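Local coordinates for DHHA1 domain protein (Clostridium perfringens, PDB 3KEW) that binds a zinc ion and probably acts as an editing-type domain, like those of alanyl- and threonyl-tRNA synthetases, that clears mischarged tRNA, at residues A[90-95]-A[205-210]; A[97-102]-A[185-190]; A[102-107]-A[209-214]; A[108-113]-A[143-148]. All blocks are in the same frame, centred on the assembly; numbering follows the deposited sequence. Where two conformers were deposited one is given.

Contact 1 (A[90-95]-A[205-210]); sequences RRFDGM and DLQVIK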
loop_
_atom_site.group_PDB
_atom_site.type_symbol
_atom_site.label_atom_id
_atom_site.label_comp_id
_atom_site.label_asym_id
_atom_site.label_seq_id
_atom_site.Cartn_x
_atom_site.Cartn_y
_atom_site.Cartn_z
ATOM N N ARG A 90 -0.628 -5.170 -11.002
ATOM C CA ARG A 90 -1.563 -5.068 -9.893
ATOM C C ARG A 90 -0.885 -4.513 -8.639
ATOM O O ARG A 90 -1.437 -3.648 -7.963
ATOM C CB ARG A 90 -2.144 -6.441 -9.587
ATOM C CG ARG A 90 -3.169 -6.461 -8.473
ATOM C CD ARG A 90 -3.511 -7.891 -8.087
ATOM N NE ARG A 90 -4.233 -7.951 -6.817
ATOM C CZ ARG A 90 -5.558 -7.945 -6.702
ATOM N NH1 ARG A 90 -6.331 -7.893 -7.783
ATOM N NH2 ARG A 90 -6.110 -7.998 -5.501
ATOM N N ARG A 91 0.300 -5.040 -8.341
ATOM C CA ARG A 91 1.091 -4.654 -7.175
ATOM C C ARG A 91 1.341 -3.167 -7.206
ATOM O O ARG A 91 1.021 -2.455 -6.256
ATOM C CB ARG A 91 2.468 -5.310 -7.260
ATOM C CG ARG A 91 2.959 -6.008 -6.068
ATOM C CD ARG A 91 2.922 -5.264 -4.751
ATOM N NE ARG A 91 3.454 -6.223 -3.793
ATOM C CZ ARG A 91 4.683 -6.180 -3.294
ATOM N NH1 ARG A 91 5.492 -5.172 -3.577
ATOM N NH2 ARG A 91 5.088 -7.128 -2.472
ATOM N N PHE A 92 1.964 -2.732 -8.298
ATOM C CA PHE A 92 2.459 -1.370 -8.449
ATOM C C PHE A 92 1.306 -0.364 -8.493
ATOM O O PHE A 92 1.409 0.730 -7.927
ATOM C CB PHE A 92 3.357 -1.262 -9.692
ATOM C CG PHE A 92 4.228 -0.033 -9.706
ATOM C CD1 PHE A 92 5.087 0.238 -8.642
ATOM C CD2 PHE A 92 4.186 0.855 -10.779
ATOM C CE1 PHE A 92 5.893 1.378 -8.637
ATOM C CE2 PHE A 92 4.988 1.999 -10.786
ATOM C CZ PHE A 92 5.845 2.257 -9.708
ATOM N N ASP A 93 0.211 -0.746 -9.148
ATOM C CA ASP A 93 -1.006 0.077 -9.169
ATOM C C ASP A 93 -1.453 0.434 -7.752
ATOM O O ASP A 93 -1.635 1.606 -7.439
ATOM C CB ASP A 93 -2.144 -0.626 -9.920
ATOM C CG ASP A 93 -3.459 0.134 -9.831
ATOM O OD1 ASP A 93 -3.480 1.330 -10.185
ATOM O OD2 ASP A 93 -4.471 -0.465 -9.400
ATOM N N GLY A 94 -1.585 -0.584 -6.900
ATOM C CA GLY A 94 -1.942 -0.399 -5.494
ATOM C C GLY A 94 -0.914 0.389 -4.702
ATOM O O GLY A 94 -1.284 1.184 -3.846
ATOM N N MET A 95 0.370 0.168 -4.990
ATOM C CA MET A 95 1.452 0.950 -4.372
ATOM C C MET A 95 1.289 2.452 -4.670
ATOM O O MET A 95 1.388 3.284 -3.760
ATOM C CB MET A 95 2.839 0.455 -4.835
ATOM C CG MET A 95 3.270 -0.958 -4.327
ATOM S SD MET A 95 4.757 -1.672 -5.069
ATOM C CE MET A 95 5.986 -0.658 -4.238
ATOM N N ASP A 205 8.121 7.743 -8.442
ATOM C CA ASP A 205 7.417 6.510 -8.821
ATOM C C ASP A 205 5.907 6.651 -9.031
ATOM O O ASP A 205 5.290 5.796 -9.667
ATOM C CB ASP A 205 7.687 5.411 -7.792
ATOM C CG ASP A 205 8.912 4.575 -8.126
ATOM O OD1 ASP A 205 8.952 3.400 -7.708
ATOM O OD2 ASP A 205 9.830 5.077 -8.810
ATOM N N LEU A 206 5.315 7.724 -8.503
ATOM C CA LEU A 206 3.899 8.023 -8.740
ATOM C C LEU A 206 3.572 8.481 -10.160
ATOM O O LEU A 206 2.420 8.382 -10.574
ATOM C CB LEU A 206 3.411 9.083 -7.763
ATOM C CG LEU A 206 2.676 8.745 -6.469
ATOM C CD1 LEU A 206 2.820 7.300 -6.070
ATOM C CD2 LEU A 206 3.208 9.654 -5.389
ATOM N N GLN A 207 4.578 9.001 -10.874
ATOM C CA GLN A 207 4.478 9.545 -12.255
ATOM C C GLN A 207 3.721 10.870 -12.290
ATOM O O GLN A 207 4.297 11.926 -12.581
ATOM C CB GLN A 207 3.849 8.557 -13.267
ATOM C CG GLN A 207 4.472 7.151 -13.349
ATOM C CD GLN A 207 3.584 6.165 -14.133
ATOM O OE1 GLN A 207 2.928 6.539 -15.108
ATOM N NE2 GLN A 207 3.561 4.914 -13.703
ATOM N N VAL A 208 2.429 10.791 -11.983
ATOM C CA VAL A 208 1.503 11.918 -12.016
ATOM C C VAL A 208 0.295 11.600 -11.114
ATOM O O VAL A 208 -0.062 10.434 -10.918
ATOM C CB VAL A 208 1.089 12.247 -13.495
ATOM C CG1 VAL A 208 0.262 11.122 -14.109
ATOM C CG2 VAL A 208 0.392 13.600 -13.615
ATOM N N ILE A 209 -0.305 12.635 -10.541
ATOM C CA ILE A 209 -1.528 12.495 -9.761
ATOM C C ILE A 209 -2.601 13.499 -10.232
ATOM O O ILE A 209 -2.337 14.700 -10.402
ATOM C CB ILE A 209 -1.238 12.579 -8.225
ATOM C CG1 ILE A 209 -2.478 12.263 -7.397
ATOM C CG2 ILE A 209 -0.668 13.926 -7.835
ATOM C CD1 ILE A 209 -2.122 11.647 -6.065
ATOM N N LYS A 210 -3.799 12.985 -10.475
ATOM C CA LYS A 210 -4.905 13.808 -10.920
ATOM C C LYS A 210 -6.109 13.663 -10.000
ATOM O O LYS A 210 -6.549 12.545 -9.714
ATOM C CB LYS A 210 -5.304 13.426 -12.349
ATOM C CG LYS A 210 -4.331 13.919 -13.414
ATOM C CD LYS A 210 -4.797 13.515 -14.800
ATOM C CE LYS A 210 -3.886 14.068 -15.886
ATOM N NZ LYS A 210 -2.665 13.247 -16.052
#
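The ring of F92 lies against the backbone and carboxylate of D205 where the first turns of helix 88-112, the zinc-bearing helix of what is probably an editing-type domain, as in alanyl- and threonyl-tRNA synthetases, pass the short 3-10 turn that leads into strand 209-217. The van der Waals part is carried by F92. With CG anti to the backbone N (chi1 -163°), the ring reaches across to the turn, and its CZ comes within 3.6 Å of D205 O in an oblique approach. D205 points its CB toward the helix, and its OD1 rests 3.8 Å from F92 CE1. The two side chains cross at about a right angle, and the ring and carboxylate planes stand 77° apart, so they are not stacked.

The polar ends are held by residues beyond the two segments. D205 OD1 is hydrogen-bonded to Y12 OH and D205 O to Q96 NE2, one helical turn along from F92; both oxygens near the ring thus have a polar partner. W88 meets F92 from within the same helix, its ring plane about 20° from that of F92. At the fringe of this surface contact, Q207 NE2, hydrogen-bonded to N229 OD1, reaches the edge of the F92 ring near its plane, 4.4 Å from CE2.

Contact 2 (A[97-102]-A[185-190]); sequences QHLGQH and VEIVGL. With ZN (zinc ion), chain C.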
loop_
_atom_site.group_PDB
_atom_site.type_symbol
_atom_site.label_atom_id
_atom_site.label_comp_id
_atom_site.label_asym_id
_atom_site.label_seq_id
_atom_site.Cartn_x
_atom_site.Cartn_y
_atom_site.Cartn_z
ATOM N N GLN A 97 -1.528 4.164 -5.787
ATOM C CA GLN A 97 -2.768 4.743 -5.216
ATOM C C GLN A 97 -2.667 5.032 -3.733
ATOM O O GLN A 97 -3.233 6.015 -3.255
ATOM C CB GLN A 97 -3.996 3.861 -5.460
ATOM C CG GLN A 97 -4.216 3.418 -6.891
ATOM C CD GLN A 97 -3.848 4.461 -7.940
ATOM O OE1 GLN A 97 -4.375 5.580 -7.944
ATOM N NE2 GLN A 97 -2.953 4.081 -8.856
ATOM N N HIS A 98 -1.948 4.173 -3.008
ATOM C CA HIS A 98 -1.802 4.328 -1.563
ATOM C C HIS A 98 -0.880 5.496 -1.220
ATOM O O HIS A 98 -1.227 6.328 -0.383
ATOM C CB HIS A 98 -1.294 3.027 -0.928
ATOM C CG HIS A 98 -1.560 2.920 0.543
ATOM N ND1 HIS A 98 -1.629 1.705 1.189
ATOM C CD2 HIS A 98 -1.777 3.863 1.495
ATOM C CE1 HIS A 98 -1.867 1.903 2.473
ATOM N NE2 HIS A 98 -1.963 3.203 2.685
ATOM N N LEU A 99 0.299 5.542 -1.840
ATOM C CA LEU A 99 1.212 6.666 -1.636
ATOM C C LEU A 99 0.577 7.964 -2.159
ATOM O O LEU A 99 0.738 9.018 -1.554
ATOM C CB LEU A 99 2.593 6.410 -2.286
ATOM C CG LEU A 99 3.620 7.568 -2.278
ATOM C CD1 LEU A 99 3.958 8.013 -0.864
ATOM C CD2 LEU A 99 4.905 7.239 -3.024
ATOM N N GLY A 100 -0.138 7.874 -3.280
ATOM C CA GLY A 100 -0.928 8.989 -3.804
ATOM C C GLY A 100 -1.843 9.632 -2.766
ATOM O O GLY A 100 -1.854 10.856 -2.616
ATOM N N GLN A 101 -2.584 8.800 -2.031
ATOM C CA GLN A 101 -3.387 9.264 -0.897
ATOM C C GLN A 101 -2.556 9.954 0.185
ATOM O O GLN A 101 -2.912 11.050 0.619
ATOM C CB GLN A 101 -4.193 8.124 -0.284
ATOM C CG GLN A 101 -5.028 8.537 0.933
ATOM C CD GLN A 101 -4.371 8.132 2.224
ATOM O OE1 GLN A 101 -4.077 6.958 2.417
ATOM N NE2 GLN A 101 -4.113 9.106 3.112
ATOM N N HIS A 102 -1.471 9.312 0.619
ATOM C CA HIS A 102 -0.579 9.883 1.645
ATOM C C HIS A 102 -0.014 11.245 1.229
ATOM O O HIS A 102 0.112 12.164 2.052
ATOM C CB HIS A 102 0.608 8.943 1.915
ATOM C CG HIS A 102 0.302 7.808 2.837
ATOM N ND1 HIS A 102 1.081 7.519 3.935
ATOM C CD2 HIS A 102 -0.673 6.867 2.807
ATOM C CE1 HIS A 102 0.589 6.459 4.555
ATOM N NE2 HIS A 102 -0.474 6.045 3.891
ATOM N N VAL A 185 5.417 4.803 7.596
ATOM C CA VAL A 185 5.689 5.294 6.246
ATOM C C VAL A 185 5.908 6.801 6.300
ATOM O O VAL A 185 5.021 7.552 6.727
ATOM C CB VAL A 185 4.561 4.963 5.259
ATOM C CG1 VAL A 185 4.839 5.613 3.900
ATOM C CG2 VAL A 185 4.421 3.461 5.107
ATOM N N GLU A 186 7.093 7.231 5.874
ATOM C CA GLU A 186 7.508 8.618 5.998
ATOM C C GLU A 186 7.848 9.222 4.644
ATOM O O GLU A 186 8.802 8.790 3.992
ATOM C CB GLU A 186 8.726 8.709 6.920
ATOM C CG GLU A 186 9.303 10.118 7.088
ATOM C CD GLU A 186 10.591 10.130 7.905
ATOM O OE1 GLU A 186 10.996 9.063 8.413
ATOM O OE2 GLU A 186 11.202 11.211 8.040
ATOM N N ILE A 187 7.077 10.222 4.221
ATOM C CA ILE A 187 7.464 11.031 3.058
ATOM C C ILE A 187 8.443 12.093 3.564
ATOM O O ILE A 187 8.032 13.053 4.212
ATOM C CB ILE A 187 6.247 11.667 2.345
ATOM C CG1 ILE A 187 5.241 10.570 1.947
ATOM C CG2 ILE A 187 6.717 12.488 1.125
ATOM C CD1 ILE A 187 3.895 11.073 1.435
ATOM N N VAL A 188 9.734 11.885 3.296
ATOM C CA VAL A 188 10.805 12.678 3.921
ATOM C C VAL A 188 10.649 14.176 3.660
ATOM O O VAL A 188 10.697 14.631 2.514
ATOM C CB VAL A 188 12.228 12.177 3.524
ATOM C CG1 VAL A 188 13.311 13.084 4.097
ATOM C CG2 VAL A 188 12.443 10.745 4.007
ATOM N N GLY A 189 10.424 14.918 4.741
ATOM C CA GLY A 189 10.244 16.363 4.680
ATOM C C GLY A 189 8.793 16.812 4.697
ATOM O O GLY A 189 8.503 17.992 4.928
ATOM N N LEU A 190 7.876 15.876 4.457
ATOM C CA LEU A 190 6.458 16.210 4.361
ATOM C C LEU A 190 5.584 15.574 5.441
ATOM O O LEU A 190 4.885 16.283 6.162
ATOM C CB LEU A 190 5.910 15.865 2.969
ATOM C CG LEU A 190 4.429 16.155 2.711
ATOM C CD1 LEU A 190 4.165 17.653 2.536
ATOM C CD2 LEU A 190 3.950 15.383 1.500
HETATM ZN ZN ZN C . -1.764 4.333 4.707
HETATM O O HOH W 1 -3.470 5.899 4.545
HETATM O O HOH W 2 3.009 9.214 5.022
HETATM O O HOH W 3 -1.807 5.187 6.772
HETATM O O HOH W 4 -3.464 2.835 5.531
#
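The zinc site on helix 88-112 borders this contact, in which H102 serves both the metal and strand 184-187. H98 NE2 and H102 NE2, one helical turn apart, each bind the zinc ion at 2.3 Å; C195 and three waters complete the shell. One of those waters also donates to Q101 OE1, tying a second-shell amide to the site. On the other side of the H102 ring, ND1 donates to a further water lying in the ring plane at the edge, 2.8 Å away, and that water in turn donates to V185 O. The bridge would help fix the rotation of the imidazole and keep NE2 turned to the metal. Two histidines one turn apart on a helix and a cysteine from a later loop are consistent with the HxxxH...C part of the zinc motif of alanyl- and threonyl-tRNA synthetase editing domains.

Apolar packing fills the rest of the interface. V185 CG1 approaches the H102 ring obliquely, 4.2 Å from ND1. I187, whose CG1 lies anti to its carbonyl carbon (chi1 -56°), sends CD1 between the helix residues: it sits 3.8 Å from L99 CD1 and 3.9 Å from H102 CB.

Contact 3 (A[102-107]-A[209-214]); sequences HLLSGC and IKIRRW. With ZN (zinc ion), chain C.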
loop_
_atom_site.group_PDB
_atom_site.type_symbol
_atom_site.label_atom_id
_atom_site.label_comp_id
_atom_site.label_asym_id
_atom_site.label_seq_id
_atom_site.Cartn_x
_atom_site.Cartn_y
_atom_site.Cartn_z
ATOM N N HIS A 102 -1.471 9.312 0.619
ATOM C CA HIS A 102 -0.579 9.883 1.645
ATOM C C HIS A 102 -0.014 11.245 1.229
ATOM O O HIS A 102 0.112 12.164 2.052
ATOM C CB HIS A 102 0.608 8.943 1.915
ATOM C CG HIS A 102 0.302 7.808 2.837
ATOM N ND1 HIS A 102 1.081 7.519 3.935
ATOM C CD2 HIS A 102 -0.673 6.867 2.807
ATOM C CE1 HIS A 102 0.589 6.459 4.555
ATOM N NE2 HIS A 102 -0.474 6.045 3.891
ATOM N N LEU A 103 0.375 11.335 -0.041
ATOM C CA LEU A 103 0.940 12.559 -0.611
ATOM C C LEU A 103 -0.050 13.730 -0.584
ATOM O O LEU A 103 0.276 14.822 -0.094
ATOM C CB LEU A 103 1.456 12.297 -2.034
ATOM C CG LEU A 103 2.112 13.476 -2.761
ATOM C CD1 LEU A 103 3.342 13.985 -2.014
ATOM C CD2 LEU A 103 2.464 13.078 -4.189
ATOM N N LEU A 104 -1.256 13.482 -1.087
ATOM C CA LEU A 104 -2.340 14.469 -1.108
ATOM C C LEU A 104 -2.697 14.913 0.298
ATOM O O LEU A 104 -2.775 16.118 0.572
ATOM C CB LEU A 104 -3.591 13.901 -1.790
ATOM C CG LEU A 104 -3.625 13.809 -3.312
ATOM C CD1 LEU A 104 -4.872 13.021 -3.774
ATOM C CD2 LEU A 104 -3.578 15.177 -3.995
ATOM N N SER A 105 -2.869 13.935 1.188
ATOM C CA SER A 105 -3.178 14.192 2.587
ATOM C C SER A 105 -2.130 15.121 3.207
ATOM O O SER A 105 -2.484 16.094 3.876
ATOM C CB SER A 105 -3.267 12.874 3.366
ATOM O OG SER A 105 -4.463 12.186 3.023
ATOM N N GLY A 106 -0.858 14.832 2.925
ATOM C CA GLY A 106 0.281 15.602 3.439
ATOM C C GLY A 106 0.361 16.998 2.857
ATOM O O GLY A 106 0.757 17.938 3.554
ATOM N N CYS A 107 -0.022 17.133 1.585
ATOM C CA CYS A 107 -0.083 18.439 0.911
ATOM C C CYS A 107 -1.225 19.300 1.450
ATOM O O CYS A 107 -1.032 20.482 1.733
ATOM C CB CYS A 107 -0.217 18.286 -0.610
ATOM S SG CYS A 107 1.267 17.735 -1.425
ATOM N N ILE A 209 -0.305 12.635 -10.541
ATOM C CA ILE A 209 -1.528 12.495 -9.761
ATOM C C ILE A 209 -2.601 13.499 -10.232
ATOM O O ILE A 209 -2.337 14.700 -10.402
ATOM C CB ILE A 209 -1.238 12.579 -8.225
ATOM C CG1 ILE A 209 -2.478 12.263 -7.397
ATOM C CG2 ILE A 209 -0.668 13.926 -7.835
ATOM C CD1 ILE A 209 -2.122 11.647 -6.065
ATOM N N LYS A 210 -3.799 12.985 -10.475
ATOM C CA LYS A 210 -4.905 13.808 -10.920
ATOM C C LYS A 210 -6.109 13.663 -10.000
ATOM O O LYS A 210 -6.549 12.545 -9.714
ATOM C CB LYS A 210 -5.304 13.426 -12.349
ATOM C CG LYS A 210 -4.331 13.919 -13.414
ATOM C CD LYS A 210 -4.797 13.515 -14.800
ATOM C CE LYS A 210 -3.886 14.068 -15.886
ATOM N NZ LYS A 210 -2.665 13.247 -16.052
ATOM N N ILE A 211 -6.637 14.798 -9.547
ATOM C CA ILE A 211 -7.925 14.833 -8.868
ATOM C C ILE A 211 -9.039 14.888 -9.920
ATOM O O ILE A 211 -9.065 15.774 -10.778
ATOM C CB ILE A 211 -7.994 15.993 -7.849
ATOM C CG1 ILE A 211 -7.078 15.677 -6.663
ATOM C CG2 ILE A 211 -9.449 16.266 -7.402
ATOM C CD1 ILE A 211 -6.918 16.805 -5.642
ATOM N N ARG A 212 -9.945 13.922 -9.835
ATOM C CA ARG A 212 -11.009 13.706 -10.813
ATOM C C ARG A 212 -12.218 14.599 -10.572
ATOM O O ARG A 212 -12.693 15.294 -11.476
ATOM C CB ARG A 212 -11.470 12.245 -10.738
ATOM C CG ARG A 212 -10.644 11.270 -11.549
ATOM C CD ARG A 212 -11.195 11.173 -12.955
ATOM N NE ARG A 212 -10.540 10.131 -13.732
ATOM C CZ ARG A 212 -10.973 8.878 -13.831
ATOM N NH1 ARG A 212 -12.069 8.491 -13.192
ATOM N NH2 ARG A 212 -10.299 8.014 -14.572
ATOM N N ARG A 213 -12.719 14.545 -9.339
ATOM C CA ARG A 213 -13.944 15.220 -8.910
ATOM C C ARG A 213 -13.988 15.155 -7.393
ATOM O O ARG A 213 -13.226 14.412 -6.787
ATOM C CB ARG A 213 -15.186 14.517 -9.481
ATOM C CG ARG A 213 -15.219 13.024 -9.214
ATOM C CD ARG A 213 -16.261 12.321 -10.064
ATOM N NE ARG A 213 -17.563 12.273 -9.401
ATOM C CZ ARG A 213 -18.583 13.089 -9.651
ATOM N NH1 ARG A 213 -18.484 14.047 -10.556
ATOM N NH2 ARG A 213 -19.715 12.946 -8.983
ATOM N N TRP A 214 -14.882 15.928 -6.787
ATOM C CA TRP A 214 -15.061 15.930 -5.342
ATOM C C TRP A 214 -16.503 16.275 -4.995
ATOM O O TRP A 214 -17.195 16.931 -5.779
ATOM C CB TRP A 214 -14.102 16.913 -4.668
ATOM C CG TRP A 214 -14.240 18.316 -5.164
ATOM C CD1 TRP A 214 -15.044 19.294 -4.647
ATOM C CD2 TRP A 214 -13.558 18.907 -6.284
ATOM N NE1 TRP A 214 -14.901 20.455 -5.370
ATOM C CE2 TRP A 214 -14.001 20.246 -6.383
ATOM C CE3 TRP A 214 -12.616 18.434 -7.213
ATOM C CZ2 TRP A 214 -13.532 21.122 -7.374
ATOM C CZ3 TRP A 214 -12.154 19.305 -8.197
ATOM C CH2 TRP A 214 -12.611 20.633 -8.266
HETATM ZN ZN ZN C . -1.764 4.333 4.707
HETATM O O HOH W 3 -1.807 5.187 6.772
HETATM O O HOH W 1 -3.470 5.899 4.545
HETATM O O HOH W 4 -3.464 2.835 5.531
#
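L104 and I209 reach toward each other tip to tip, their branched ends closing the gap between helix 88-112 and the start of strand 209-217. This is the tight part: I209 CD1 meets L104 CG at 3.8 Å and touches L104 CD1 equally closely. I209 CG1 stands anti to its backbone N (chi1 -173°), which carries CD1 forward to the leucine. Two residues along the strand the fit slackens; I211 crosses L104 at an angle, with its CD1 4.1 Å from L104 CD2. Between these two inward isoleucines, K210 turns its CB away from the helix on the exposed side of the strand; R212 and R213 farther on are exposed too.

H102, which with H98 and C195 binds the zinc ion, stands two residues before L104. The contact packs the helix on strand 209-217, an outermost strand, within this chain, of the four-stranded antiparallel sheet. Y225 of neighbouring strand 220-227 also touches L104, while A146 of helix 136-152 packs on I209.

Contact 4 (A[108-113]-A[143-148]); sequences FYDLFG and EKEANR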
loop_
_atom_site.group_PDB
_atom_site.type_symbol
_atom_site.label_atom_id
_atom_site.label_comp_id
_atom_site.label_asym_id
_atom_site.label_seq_id
_atom_site.Cartn_x
_atom_site.Cartn_y
_atom_site.Cartn_z
ATOM N N PHE A 108 -2.406 18.704 1.602
ATOM C CA PHE A 108 -3.533 19.408 2.215
ATOM C C PHE A 108 -3.236 19.962 3.607
ATOM O O PHE A 108 -3.622 21.087 3.915
ATOM C CB PHE A 108 -4.768 18.534 2.256
ATOM C CG PHE A 108 -5.571 18.576 0.995
ATOM C CD1 PHE A 108 -6.283 19.724 0.645
ATOM C CD2 PHE A 108 -5.628 17.473 0.159
ATOM C CE1 PHE A 108 -7.038 19.759 -0.520
ATOM C CE2 PHE A 108 -6.382 17.504 -1.011
ATOM C CZ PHE A 108 -7.088 18.654 -1.345
ATOM N N TYR A 109 -2.540 19.182 4.433
ATOM C CA TYR A 109 -2.164 19.628 5.768
ATOM C C TYR A 109 -1.049 20.664 5.739
ATOM O O TYR A 109 -1.093 21.645 6.487
ATOM C CB TYR A 109 -1.748 18.448 6.663
ATOM C CG TYR A 109 -1.512 18.858 8.095
ATOM C CD1 TYR A 109 -2.583 18.991 8.983
ATOM C CD2 TYR A 109 -0.227 19.148 8.559
ATOM C CE1 TYR A 109 -2.379 19.402 10.304
ATOM C CE2 TYR A 109 -0.014 19.556 9.871
ATOM C CZ TYR A 109 -1.095 19.674 10.739
ATOM O OH TYR A 109 -0.884 20.059 12.041
ATOM N N ASP A 110 -0.035 20.425 4.909
ATOM C CA ASP A 110 1.107 21.334 4.817
ATOM C C ASP A 110 0.699 22.717 4.298
ATOM O O ASP A 110 1.124 23.733 4.845
ATOM C CB ASP A 110 2.207 20.744 3.937
ATOM C CG ASP A 110 3.393 21.672 3.792
ATOM O OD1 ASP A 110 3.609 22.180 2.673
ATOM O OD2 ASP A 110 4.098 21.902 4.800
ATOM N N LEU A 111 -0.139 22.743 3.266
ATOM C CA LEU A 111 -0.577 24.000 2.662
ATOM C C LEU A 111 -1.667 24.716 3.463
ATOM O O LEU A 111 -1.545 25.913 3.733
ATOM C CB LEU A 111 -1.048 23.780 1.219
ATOM C CG LEU A 111 -0.066 23.271 0.156
ATOM C CD1 LEU A 111 -0.782 23.167 -1.172
ATOM C CD2 LEU A 111 1.173 24.150 0.037
ATOM N N PHE A 112 -2.719 23.987 3.842
ATOM C CA PHE A 112 -3.933 24.603 4.392
ATOM C C PHE A 112 -4.292 24.213 5.828
ATOM O O PHE A 112 -5.290 24.701 6.359
ATOM C CB PHE A 112 -5.137 24.312 3.486
ATOM C CG PHE A 112 -4.879 24.572 2.031
ATOM C CD1 PHE A 112 -4.674 25.872 1.564
ATOM C CD2 PHE A 112 -4.841 23.515 1.126
ATOM C CE1 PHE A 112 -4.427 26.110 0.217
ATOM C CE2 PHE A 112 -4.605 23.741 -0.221
ATOM C CZ PHE A 112 -4.399 25.043 -0.682
ATOM N N GLY A 113 -3.499 23.334 6.444
ATOM C CA GLY A 113 -3.815 22.801 7.775
ATOM C C GLY A 113 -5.024 21.884 7.790
ATOM O O GLY A 113 -5.612 21.642 8.845
ATOM N N GLU A 143 -3.439 19.569 -5.585
ATOM C CA GLU A 143 -3.102 18.775 -6.772
ATOM C C GLU A 143 -1.792 19.231 -7.438
ATOM O O GLU A 143 -0.940 18.407 -7.782
ATOM C CB GLU A 143 -4.250 18.837 -7.781
ATOM C CG GLU A 143 -4.074 17.920 -9.006
ATOM C CD GLU A 143 -5.127 18.144 -10.083
ATOM O OE1 GLU A 143 -5.621 17.152 -10.658
ATOM O OE2 GLU A 143 -5.467 19.311 -10.366
ATOM N N LYS A 144 -1.636 20.546 -7.591
ATOM C CA LYS A 144 -0.438 21.143 -8.177
ATOM C C LYS A 144 0.796 20.854 -7.330
ATOM O O LYS A 144 1.840 20.432 -7.855
ATOM C CB LYS A 144 -0.631 22.653 -8.324
ATOM C CG LYS A 144 0.262 23.319 -9.355
ATOM C CD LYS A 144 -0.080 24.805 -9.483
ATOM C CE LYS A 144 0.731 25.481 -10.583
ATOM N NZ LYS A 144 0.458 26.948 -10.629
ATOM N N GLU A 145 0.662 21.067 -6.021
ATOM C CA GLU A 145 1.755 20.844 -5.080
ATOM C C GLU A 145 2.154 19.366 -4.990
ATOM O O GLU A 145 3.344 19.041 -4.908
ATOM C CB GLU A 145 1.390 21.416 -3.706
ATOM C CG GLU A 145 2.414 21.184 -2.599
ATOM C CD GLU A 145 3.585 22.155 -2.619
ATOM O OE1 GLU A 145 3.684 22.989 -3.540
ATOM O OE2 GLU A 145 4.414 22.091 -1.691
ATOM N N ALA A 146 1.163 18.480 -5.037
ATOM C CA ALA A 146 1.429 17.037 -5.033
ATOM C C ALA A 146 2.298 16.655 -6.230
ATOM O O ALA A 146 3.333 16.001 -6.072
ATOM C CB ALA A 146 0.129 16.251 -5.026
ATOM N N ASN A 147 1.889 17.110 -7.412
ATOM C CA ASN A 147 2.635 16.886 -8.647
ATOM C C ASN A 147 4.001 17.552 -8.645
ATOM O O ASN A 147 4.946 17.012 -9.204
ATOM C CB ASN A 147 1.819 17.342 -9.844
ATOM C CG ASN A 147 0.793 16.320 -10.256
ATOM O OD1 ASN A 147 1.142 15.219 -10.675
ATOM N ND2 ASN A 147 -0.483 16.671 -10.130
ATOM N N ARG A 148 4.100 18.708 -7.995
ATOM C CA ARG A 148 5.383 19.368 -7.797
ATOM C C ARG A 148 6.346 18.528 -6.952
ATOM O O ARG A 148 7.534 18.441 -7.271
ATOM C CB ARG A 148 5.204 20.754 -7.169
ATOM C CG ARG A 148 6.509 21.554 -7.127
ATOM C CD ARG A 148 6.380 22.832 -6.352
ATOM N NE ARG A 148 6.271 22.608 -4.910
ATOM C CZ ARG A 148 7.302 22.462 -4.082
ATOM N NH1 ARG A 148 8.548 22.491 -4.533
ATOM N NH2 ARG A 148 7.082 22.276 -2.789
#
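L111 and E145 cross at a slant where the C-terminal turn of helix 88-112 meets helix 136-152, a helix-helix contact on the surface of the probable editing-type domain. The leucine brings both methyls to the aliphatic part of the glutamate: CD1 lies 3.8 Å from E145 CB, and CD2 lies 4.1 Å from E145 CD. E145 starts out anti to its backbone N and then turns about CB-CG (chi2 81°), which leaves CB, CG and CD in contact with the two methyls and sends the carboxylate along its own helix toward R148.

R148, one turn later, grips it side-on with two nitrogens, one to each oxygen. The acid lies in the plane of the guanidinium, whereas the guanidinium nitrogens meet the carboxylate from above its plane. This salt bridge probably offsets part of the repulsion from D110, whose OD1 is 4.4 Å from E145 OE2. L111 also has its CB over the centre of one face of the F112 ring, 3.7 Å above it, at the last turn of the helix, before G113 leaves helical geometry. In the salt bridge the NH2 bond is the straighter, R148 NH2 lying 2.9 Å from E145 OE2 with an N-H...O angle of 176°.

All four contacts use helix 88-112, taken in order from its first turns to its last. Contacts 2 and 3 are buried and share H102, which binds zinc; they bring strands of two different sheets against the helix. Contacts 1 and 4 lie at the surface near its two ends, where aromatic-to-polar packing and a charged glutamate replace the purely aliphatic meeting of contact 3. Water and metal enter the chemistry of contact 2. Segments 205-210 and 209-214 overlap at I209 and K210, though neither residue touches segment 90-95, and helix 136-152 of contact 4 reaches strand 209-217, with N147 ND2 probably hydrogen-bonded to I209 O and I211 N to E143 OE1.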